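Local atomic coordinates of putative acetamidase/formamidase (Yersinia enterocolitica subsp. palearctica serotype O:3, PDB entry 5UBU), a protein that probably hydrolyses carbon-nitrogen bonds of linear amides other than peptides, and carries bound sodium ions. Residues Pro90-Val104 with Ser203-Phe217. Numbering follows the deposited sequence.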
ATOM      1  N   PRO B  90     -12.422  31.502  -4.509  1.00 45.15           N
ATOM      2  CA  PRO B  90     -13.661  30.739  -4.518  1.00 44.66           C
ATOM      3  C   PRO B  90     -14.859  31.446  -5.146  1.00 45.96           C
ATOM      4  O   PRO B  90     -15.031  32.654  -4.978  1.00 47.10           O
ATOM      5  CB  PRO B  90     -13.941  30.515  -3.030  1.00 44.74           C
ATOM      6  CG  PRO B  90     -13.292  31.648  -2.341  1.00 45.55           C
ATOM      7  CD  PRO B  90     -12.131  32.074  -3.187  1.00 45.95           C
ATOM      8  N   ILE B  91     -15.667  30.672  -5.867  1.00 46.35           N
ATOM      9  CA  ILE B  91     -16.888  31.151  -6.494  1.00 46.75           C
ATOM     10  C   ILE B  91     -18.023  30.756  -5.552  1.00 47.82           C
ATOM     11  O   ILE B  91     -18.062  29.620  -5.091  1.00 47.16           O
ATOM     12  CB  ILE B  91     -17.096  30.508  -7.875  1.00 45.90           C
ATOM     13  CG1 ILE B  91     -15.914  30.854  -8.788  1.00 45.57           C
ATOM     14  CG2 ILE B  91     -18.413  30.969  -8.497  1.00 46.86           C
ATOM     15  CD1 ILE B  91     -15.981  30.263 -10.179  1.00 45.32           C
HETATM   16  N   MSE B  92     -18.935  31.680  -5.268  1.00 50.15           N
HETATM   17  CA  MSE B  92     -20.063  31.398  -4.365  1.00 52.05           C
HETATM   18  C   MSE B  92     -21.328  31.152  -5.133  1.00 51.59           C
HETATM   19  O   MSE B  92     -21.644  31.894  -6.059  1.00 52.12           O
HETATM   20  CB  MSE B  92     -20.307  32.577  -3.428  1.00 55.74           C
HETATM   21  CG  MSE B  92     -19.024  33.089  -2.772  1.00 58.78           C
HETATM   22 SE   MSE B  92     -18.296  31.765  -1.502  1.00 64.16          SE
HETATM   23  CE  MSE B  92     -19.454  32.114   0.065  1.00 61.53           C
ATOM     24  N   ILE B  93     -22.049  30.093  -4.773  1.00 50.49           N
ATOM     25  CA  ILE B  93     -23.310  29.767  -5.428  1.00 50.35           C
ATOM     26  C   ILE B  93     -24.416  30.126  -4.437  1.00 51.23           C
ATOM     27  O   ILE B  93     -24.447  29.610  -3.317  1.00 50.39           O
ATOM     28  CB  ILE B  93     -23.410  28.286  -5.868  1.00 49.26           C
ATOM     29  CG1 ILE B  93     -22.333  27.932  -6.913  1.00 48.85           C
ATOM     30  CG2 ILE B  93     -24.777  28.009  -6.477  1.00 49.68           C
ATOM     31  CD1 ILE B  93     -20.911  27.887  -6.404  1.00 47.92           C
ATOM     32  N   ASN B  94     -25.308  31.015  -4.860  1.00 52.95           N
ATOM     33  CA  ASN B  94     -26.412  31.484  -4.038  1.00 54.88           C
ATOM     34  C   ASN B  94     -27.349  30.340  -3.639  1.00 55.24           C
ATOM     35  O   ASN B  94     -27.932  29.680  -4.499  1.00 55.44           O
ATOM     36  CB  ASN B  94     -27.200  32.569  -4.805  1.00 56.91           C
ATOM     37  CG  ASN B  94     -28.257  33.247  -3.948  1.00 58.48           C
ATOM     38  OD1 ASN B  94     -28.348  33.016  -2.752  1.00 61.03           O
ATOM     39  ND2 ASN B  94     -29.051  34.100  -4.558  1.00 58.31           N
ATOM     40  N   GLY B  95     -27.484  30.133  -2.327  1.00 55.48           N
ATOM     41  CA  GLY B  95     -28.345  29.085  -1.766  1.00 55.20           C
ATOM     42  C   GLY B  95     -27.638  27.800  -1.358  1.00 53.28           C
ATOM     43  O   GLY B  95     -28.212  26.988  -0.634  1.00 52.43           O
ATOM     44  N   ALA B  96     -26.396  27.612  -1.809  1.00 52.14           N
ATOM     45  CA  ALA B  96     -25.640  26.394  -1.483  1.00 51.60           C
ATOM     46  C   ALA B  96     -25.339  26.277   0.012  1.00 51.92           C
ATOM     47  O   ALA B  96     -24.908  27.240   0.645  1.00 51.42           O
ATOM     48  CB  ALA B  96     -24.349  26.337  -2.285  1.00 50.55           C
ATOM     49  N   GLU B  97     -25.597  25.099   0.569  1.00 52.91           N
ATOM     50  CA  GLU B  97     -25.356  24.822   1.991  1.00 53.89           C
ATOM     51  C   GLU B  97     -24.964  23.361   2.148  1.00 51.60           C
ATOM     52  O   GLU B  97     -25.180  22.556   1.247  1.00 51.00           O
ATOM     53  CB  GLU B  97     -26.592  25.150   2.857  1.00 56.14           C
ATOM     54  CG  GLU B  97     -27.829  24.319   2.543  1.00 58.03           C
ATOM     55  CD  GLU B  97     -29.071  24.724   3.322  1.00 60.08           C
ATOM     56  OE1 GLU B  97     -30.145  24.149   3.028  1.00 60.51           O
ATOM     57  OE2 GLU B  97     -28.987  25.608   4.204  1.00 60.92           O
ATOM     58  N   LYS B  98     -24.398  23.032   3.299  1.00 50.45           N
ATOM     59  CA  LYS B  98     -23.958  21.668   3.574  1.00 49.53           C
ATOM     60  C   LYS B  98     -25.084  20.676   3.319  1.00 48.70           C
ATOM     61  O   LYS B  98     -26.202  20.866   3.787  1.00 49.38           O
ATOM     62  CB  LYS B  98     -23.436  21.555   5.002  1.00 50.15           C
ATOM     63  CG  LYS B  98     -22.949  20.178   5.392  1.00 50.14           C
ATOM     64  CD  LYS B  98     -22.316  20.255   6.796  1.00 51.06           C
ATOM     65  CE  LYS B  98     -22.207  18.912   7.504  1.00 51.11           C
ATOM     66  NZ  LYS B  98     -21.604  17.850   6.661  1.00 50.21           N
ATOM     67  N   GLY B  99     -24.779  19.633   2.557  1.00 47.27           N
ATOM     68  CA  GLY B  99     -25.757  18.614   2.196  1.00 47.41           C
ATOM     69  C   GLY B  99     -26.154  18.725   0.736  1.00 47.67           C
ATOM     70  O   GLY B  99     -26.758  17.797   0.190  1.00 48.34           O
ATOM     71  N   ASP B 100     -25.842  19.873   0.117  1.00 47.29           N
ATOM     72  CA  ASP B 100     -26.136  20.113  -1.301  1.00 47.05           C
ATOM     73  C   ASP B 100     -24.990  19.609  -2.167  1.00 45.48           C
ATOM     74  O   ASP B 100     -24.000  19.059  -1.663  1.00 45.14           O
ATOM     75  CB  ASP B 100     -26.381  21.611  -1.581  1.00 47.64           C
ATOM     76  CG  ASP B 100     -27.646  22.142  -0.908  1.00 48.98           C
ATOM     77  OD1 ASP B 100     -28.467  21.322  -0.444  1.00 49.56           O
ATOM     78  OD2 ASP B 100     -27.833  23.382  -0.868  1.00 49.36           O
ATOM     79  N   VAL B 101     -25.148  19.785  -3.475  1.00 44.90           N
ATOM     80  CA  VAL B 101     -24.150  19.371  -4.441  1.00 44.43           C
ATOM     81  C   VAL B 101     -24.017  20.422  -5.531  1.00 44.89           C
ATOM     82  O   VAL B 101     -25.024  20.930  -6.034  1.00 46.76           O
ATOM     83  CB  VAL B 101     -24.540  18.033  -5.097  1.00 44.38           C
ATOM     84  CG1 VAL B 101     -23.613  17.687  -6.249  1.00 43.69           C
ATOM     85  CG2 VAL B 101     -24.528  16.918  -4.066  1.00 44.35           C
ATOM     86  N   ILE B 102     -22.774  20.752  -5.880  1.00 43.17           N
ATOM     87  CA  ILE B 102     -22.507  21.695  -6.949  1.00 42.64           C
ATOM     88  C   ILE B 102     -22.290  20.864  -8.202  1.00 41.68           C
ATOM     89  O   ILE B 102     -21.479  19.944  -8.198  1.00 40.95           O
ATOM     90  CB  ILE B 102     -21.227  22.507  -6.701  1.00 42.47           C
ATOM     91  CG1 ILE B 102     -21.329  23.314  -5.407  1.00 43.12           C
ATOM     92  CG2 ILE B 102     -20.936  23.427  -7.885  1.00 43.46           C
ATOM     93  CD1 ILE B 102     -22.440  24.352  -5.390  1.00 43.98           C
ATOM     94  N   ALA B 103     -23.025  21.177  -9.265  1.00 41.97           N
ATOM     95  CA  ALA B 103     -22.876  20.484 -10.537  1.00 41.79           C
ATOM     96  C   ALA B 103     -22.072  21.413 -11.432  1.00 41.40           C
ATOM     97  O   ALA B 103     -22.474  22.552 -11.650  1.00 41.56           O
ATOM     98  CB  ALA B 103     -24.234  20.184 -11.151  1.00 42.79           C
ATOM     99  N   VAL B 104     -20.939  20.936 -11.937  1.00 40.83           N
ATOM    100  CA  VAL B 104     -20.092  21.755 -12.799  1.00 40.81           C
ATOM    101  C   VAL B 104     -20.003  21.129 -14.180  1.00 40.74           C
ATOM    102  O   VAL B 104     -19.349  20.103 -14.367  1.00 40.13           O
ATOM    103  CB  VAL B 104     -18.668  21.909 -12.219  1.00 40.08           C
ATOM    104  CG1 VAL B 104     -17.817  22.795 -13.124  1.00 40.22           C
ATOM    105  CG2 VAL B 104     -18.726  22.481 -10.811  1.00 40.11           C
ATOM    106  N   SER B 203     -18.531  16.973 -19.812  1.00 43.66           N
ATOM    107  CA  SER B 203     -18.658  16.259 -18.546  1.00 42.86           C
ATOM    108  C   SER B 203     -19.301  17.162 -17.501  1.00 42.65           C
ATOM    109  O   SER B 203     -19.159  18.378 -17.553  1.00 42.54           O
ATOM    110  CB  SER B 203     -17.289  15.812 -18.027  1.00 42.10           C
ATOM    111  OG  SER B 203     -16.508  16.911 -17.551  1.00 41.71           O
ATOM    112  N   ILE B 204     -19.993  16.540 -16.551  1.00 42.39           N
ATOM    113  CA  ILE B 204     -20.643  17.235 -15.447  1.00 42.21           C
ATOM    114  C   ILE B 204     -20.066  16.610 -14.196  1.00 41.25           C
ATOM    115  O   ILE B 204     -20.215  15.414 -14.000  1.00 41.37           O
ATOM    116  CB  ILE B 204     -22.174  17.031 -15.432  1.00 43.05           C
ATOM    117  CG1 ILE B 204     -22.797  17.430 -16.774  1.00 43.86           C
ATOM    118  CG2 ILE B 204     -22.801  17.840 -14.298  1.00 43.19           C
ATOM    119  CD1 ILE B 204     -24.288  17.130 -16.881  1.00 44.64           C
ATOM    120  N   THR B 205     -19.403  17.402 -13.363  1.00 40.53           N
ATOM    121  CA  THR B 205     -18.823  16.887 -12.122  1.00 39.78           C
ATOM    122  C   THR B 205     -19.705  17.329 -10.945  1.00 39.87           C
ATOM    123  O   THR B 205     -20.091  18.499 -10.855  1.00 40.20           O
ATOM    124  CB  THR B 205     -17.374  17.378 -11.919  1.00 39.23           C
ATOM    125  OG1 THR B 205     -16.567  16.963 -13.022  1.00 39.18           O
ATOM    126  CG2 THR B 205     -16.778  16.808 -10.646  1.00 38.82           C
ATOM    127  N   TYR B 206     -20.021  16.377 -10.062  1.00 39.54           N
ATOM    128  CA  TYR B 206     -20.848  16.627  -8.878  1.00 39.73           C
ATOM    129  C   TYR B 206     -19.960  16.645  -7.641  1.00 39.20           C
ATOM    130  O   TYR B 206     -19.289  15.666  -7.358  1.00 38.85           O
ATOM    131  CB  TYR B 206     -21.931  15.560  -8.762  1.00 40.07           C
ATOM    132  CG  TYR B 206     -22.823  15.507  -9.986  1.00 40.50           C
ATOM    133  CD1 TYR B 206     -23.747  16.514 -10.234  1.00 41.13           C
ATOM    134  CD2 TYR B 206     -22.755  14.450 -10.885  1.00 40.40           C
ATOM    135  CE1 TYR B 206     -24.569  16.483 -11.353  1.00 41.63           C
ATOM    136  CE2 TYR B 206     -23.577  14.408 -12.005  1.00 40.97           C
ATOM    137  CZ  TYR B 206     -24.484  15.431 -12.233  1.00 41.55           C
ATOM    138  OH  TYR B 206     -25.309  15.410 -13.331  1.00 42.11           O
ATOM    139  N   LEU B 207     -19.960  17.764  -6.920  1.00 39.41           N
ATOM    140  CA  LEU B 207     -19.123  17.949  -5.728  1.00 39.24           C
ATOM    141  C   LEU B 207     -19.972  18.206  -4.475  1.00 39.79           C
ATOM    142  O   LEU B 207     -20.857  19.056  -4.500  1.00 40.43           O
ATOM    143  CB  LEU B 207     -18.193  19.141  -5.952  1.00 39.22           C
ATOM    144  CG  LEU B 207     -17.205  19.001  -7.123  1.00 38.84           C
ATOM    145  CD1 LEU B 207     -16.523  20.326  -7.447  1.00 38.93           C
ATOM    146  CD2 LEU B 207     -16.166  17.928  -6.822  1.00 38.32           C
ATOM    147  N   PRO B 208     -19.673  17.511  -3.359  1.00 39.60           N
ATOM    148  CA  PRO B 208     -20.472  17.686  -2.162  1.00 40.27           C
ATOM    149  C   PRO B 208     -20.164  18.963  -1.392  1.00 40.56           C
ATOM    150  O   PRO B 208     -19.028  19.181  -0.986  1.00 40.11           O
ATOM    151  CB  PRO B 208     -20.107  16.465  -1.308  1.00 40.12           C
ATOM    152  CG  PRO B 208     -18.847  15.913  -1.878  1.00 39.26           C
ATOM    153  CD  PRO B 208     -18.458  16.734  -3.070  1.00 38.99           C
ATOM    154  N   VAL B 209     -21.197  19.769  -1.167  1.00 41.33           N
ATOM    155  CA  VAL B 209     -21.055  21.013  -0.438  1.00 41.87           C
ATOM    156  C   VAL B 209     -20.935  20.743   1.057  1.00 42.32           C
ATOM    157  O   VAL B 209     -21.692  19.946   1.611  1.00 42.74           O
ATOM    158  CB  VAL B 209     -22.267  21.947  -0.672  1.00 42.83           C
ATOM    159  CG1 VAL B 209     -22.118  23.246   0.122  1.00 43.49           C
ATOM    160  CG2 VAL B 209     -22.416  22.264  -2.151  1.00 42.52           C
ATOM    161  N   ARG B 210     -19.959  21.394   1.688  1.00 42.27           N
ATOM    162  CA  ARG B 210     -19.741  21.285   3.133  1.00 42.83           C
ATOM    163  C   ARG B 210     -19.546  22.667   3.777  1.00 43.60           C
ATOM    164  O   ARG B 210     -19.507  22.772   5.002  1.00 44.49           O
ATOM    165  CB  ARG B 210     -18.549  20.380   3.438  1.00 42.03           C
ATOM    166  CG  ARG B 210     -18.741  18.943   2.979  1.00 41.48           C
ATOM    167  CD  ARG B 210     -17.568  18.072   3.391  1.00 40.85           C
ATOM    168  NE  ARG B 210     -17.705  16.690   2.928  1.00 40.34           N
ATOM    169  CZ  ARG B 210     -17.291  16.222   1.744  1.00 39.49           C
ATOM    170  NH1 ARG B 210     -17.468  14.941   1.443  1.00 39.17           N
ATOM    171  NH2 ARG B 210     -16.707  17.016   0.852  1.00 39.07           N
ATOM    172  N   ALA B 211     -19.432  23.713   2.957  1.00 43.51           N
ATOM    173  CA  ALA B 211     -19.263  25.087   3.435  1.00 44.23           C
ATOM    174  C   ALA B 211     -20.348  25.960   2.806  1.00 44.83           C
ATOM    175  O   ALA B 211     -20.711  25.755   1.645  1.00 44.20           O
ATOM    176  CB  ALA B 211     -17.894  25.615   3.066  1.00 43.65           C
ATOM    177  N   PRO B 212     -20.876  26.939   3.570  1.00 46.09           N
ATOM    178  CA  PRO B 212     -21.924  27.786   2.997  1.00 46.76           C
ATOM    179  C   PRO B 212     -21.447  28.476   1.721  1.00 46.29           C
ATOM    180  O   PRO B 212     -20.341  29.008   1.687  1.00 45.96           O
ATOM    181  CB  PRO B 212     -22.206  28.809   4.105  1.00 48.00           C
ATOM    182  CG  PRO B 212     -21.724  28.172   5.357  1.00 48.17           C
ATOM    183  CD  PRO B 212     -20.569  27.307   4.968  1.00 46.89           C
ATOM    184  N   GLY B 213     -22.279  28.436   0.683  1.00 46.43           N
ATOM    185  CA  GLY B 213     -21.970  29.045  -0.608  1.00 46.14           C
ATOM    186  C   GLY B 213     -21.222  28.123  -1.551  1.00 45.17           C
ATOM    187  O   GLY B 213     -20.977  28.484  -2.708  1.00 45.06           O
ATOM    188  N   GLY B 214     -20.853  26.937  -1.073  1.00 44.72           N
ATOM    189  CA  GLY B 214     -20.131  25.978  -1.900  1.00 43.85           C
ATOM    190  C   GLY B 214     -18.634  26.224  -1.943  1.00 43.41           C
ATOM    191  O   GLY B 214     -17.845  25.354  -1.536  1.00 42.72           O
ATOM    192  N   ARG B 215     -18.247  27.405  -2.429  1.00 43.81           N
ATOM    193  CA  ARG B 215     -16.830  27.779  -2.561  1.00 43.67           C
ATOM    194  C   ARG B 215     -16.137  26.911  -3.604  1.00 42.78           C
ATOM    195  O   ARG B 215     -15.309  26.071  -3.281  1.00 42.49           O
ATOM    196  CB  ARG B 215     -16.097  27.750  -1.210  1.00 44.04           C
ATOM    197  CG  ARG B 215     -16.472  28.914  -0.323  1.00 45.20           C
ATOM    198  CD  ARG B 215     -15.864  28.793   1.061  1.00 45.67           C
ATOM    199  NE  ARG B 215     -15.857  30.120   1.680  1.00 46.89           N
ATOM    200  CZ  ARG B 215     -14.830  30.980   1.646  1.00 47.17           C
ATOM    201  NH1 ARG B 215     -13.665  30.667   1.074  1.00 46.60           N
ATOM    202  NH2 ARG B 215     -14.955  32.165   2.222  1.00 48.20           N
ATOM    203  N   LEU B 216     -16.504  27.134  -4.860  1.00 42.74           N
ATOM    204  CA  LEU B 216     -15.955  26.385  -5.986  1.00 42.21           C
ATOM    205  C   LEU B 216     -14.597  26.928  -6.420  1.00 42.05           C
ATOM    206  O   LEU B 216     -14.434  28.133  -6.602  1.00 42.18           O
ATOM    207  CB  LEU B 216     -16.916  26.441  -7.180  1.00 42.44           C
ATOM    208  CG  LEU B 216     -16.494  25.747  -8.488  1.00 41.89           C
ATOM    209  CD1 LEU B 216     -16.292  24.253  -8.288  1.00 41.13           C
ATOM    210  CD2 LEU B 216     -17.550  26.019  -9.556  1.00 42.39           C
ATOM    211  N   PHE B 217     -13.640  26.020  -6.583  1.00 41.59           N
ATOM    212  CA  PHE B 217     -12.294  26.351  -7.034  1.00 41.75           C
ATOM    213  C   PHE B 217     -12.005  25.569  -8.308  1.00 41.59           C
ATOM    214  O   PHE B 217     -12.426  24.414  -8.448  1.00 41.14           O
ATOM    215  CB  PHE B 217     -11.249  25.974  -5.987  1.00 41.50           C
ATOM    216  CG  PHE B 217     -11.324  26.769  -4.722  1.00 41.91           C
ATOM    217  CD1 PHE B 217     -12.162  26.383  -3.694  1.00 41.91           C
ATOM    218  CD2 PHE B 217     -10.511  27.888  -4.548  1.00 42.51           C
ATOM    219  CE1 PHE B 217     -12.208  27.108  -2.509  1.00 42.56           C
ATOM    220  CE2 PHE B 217     -10.549  28.620  -3.376  1.00 43.11           C
ATOM    221  CZ  PHE B 217     -11.389  28.225  -2.343  1.00 43.13           C
TER
HETATM  222  O   HOH W   1     -16.859  18.571 -15.040  1.00 36.72           O
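V209 meets segment 90-104 with both branches: CG1 lies 3.3 Å from E97 O, while CG2 reaches 3.6 Å to I102 CG1, the two side chains crossing obliquely. Its chi1 of 179° sets CG1 anti to the backbone N and leaves CG2 beside that N, facing I102. The same residue is gripped through its backbone, V209 N giving a 2.9 Å bond to D100 O and V209 O accepting from G99 N. In strands 101-104 and 203-208, antiparallel at 159°, A103 CB sits 3.7 Å from Y206 CE1, and the Y206 hydroxyl hydrogen-bonds to E259 OE1; on the other face V104 CG2 contacts both methyls of L216, 3.9 Å from CD1, and thus joins the two strand pairs. At the far end, P90 CA stands over one face of the F217 ring, offset toward its rim. The selenium of M92, a selenomethionine, packs 3.6 Å from R215 CG and lies over one face of the guanidinium; R215 NH2 hydrogen-bonds to S44 O. G213 links the turns by accepting from I93 N and donating to A96 O. Paired ladders with type II turns at I93-A96, E97-D100 and A211-G214 make this two connections side by side that cross between the same two beta-sheets in opposite senses, as in a layered beta fold.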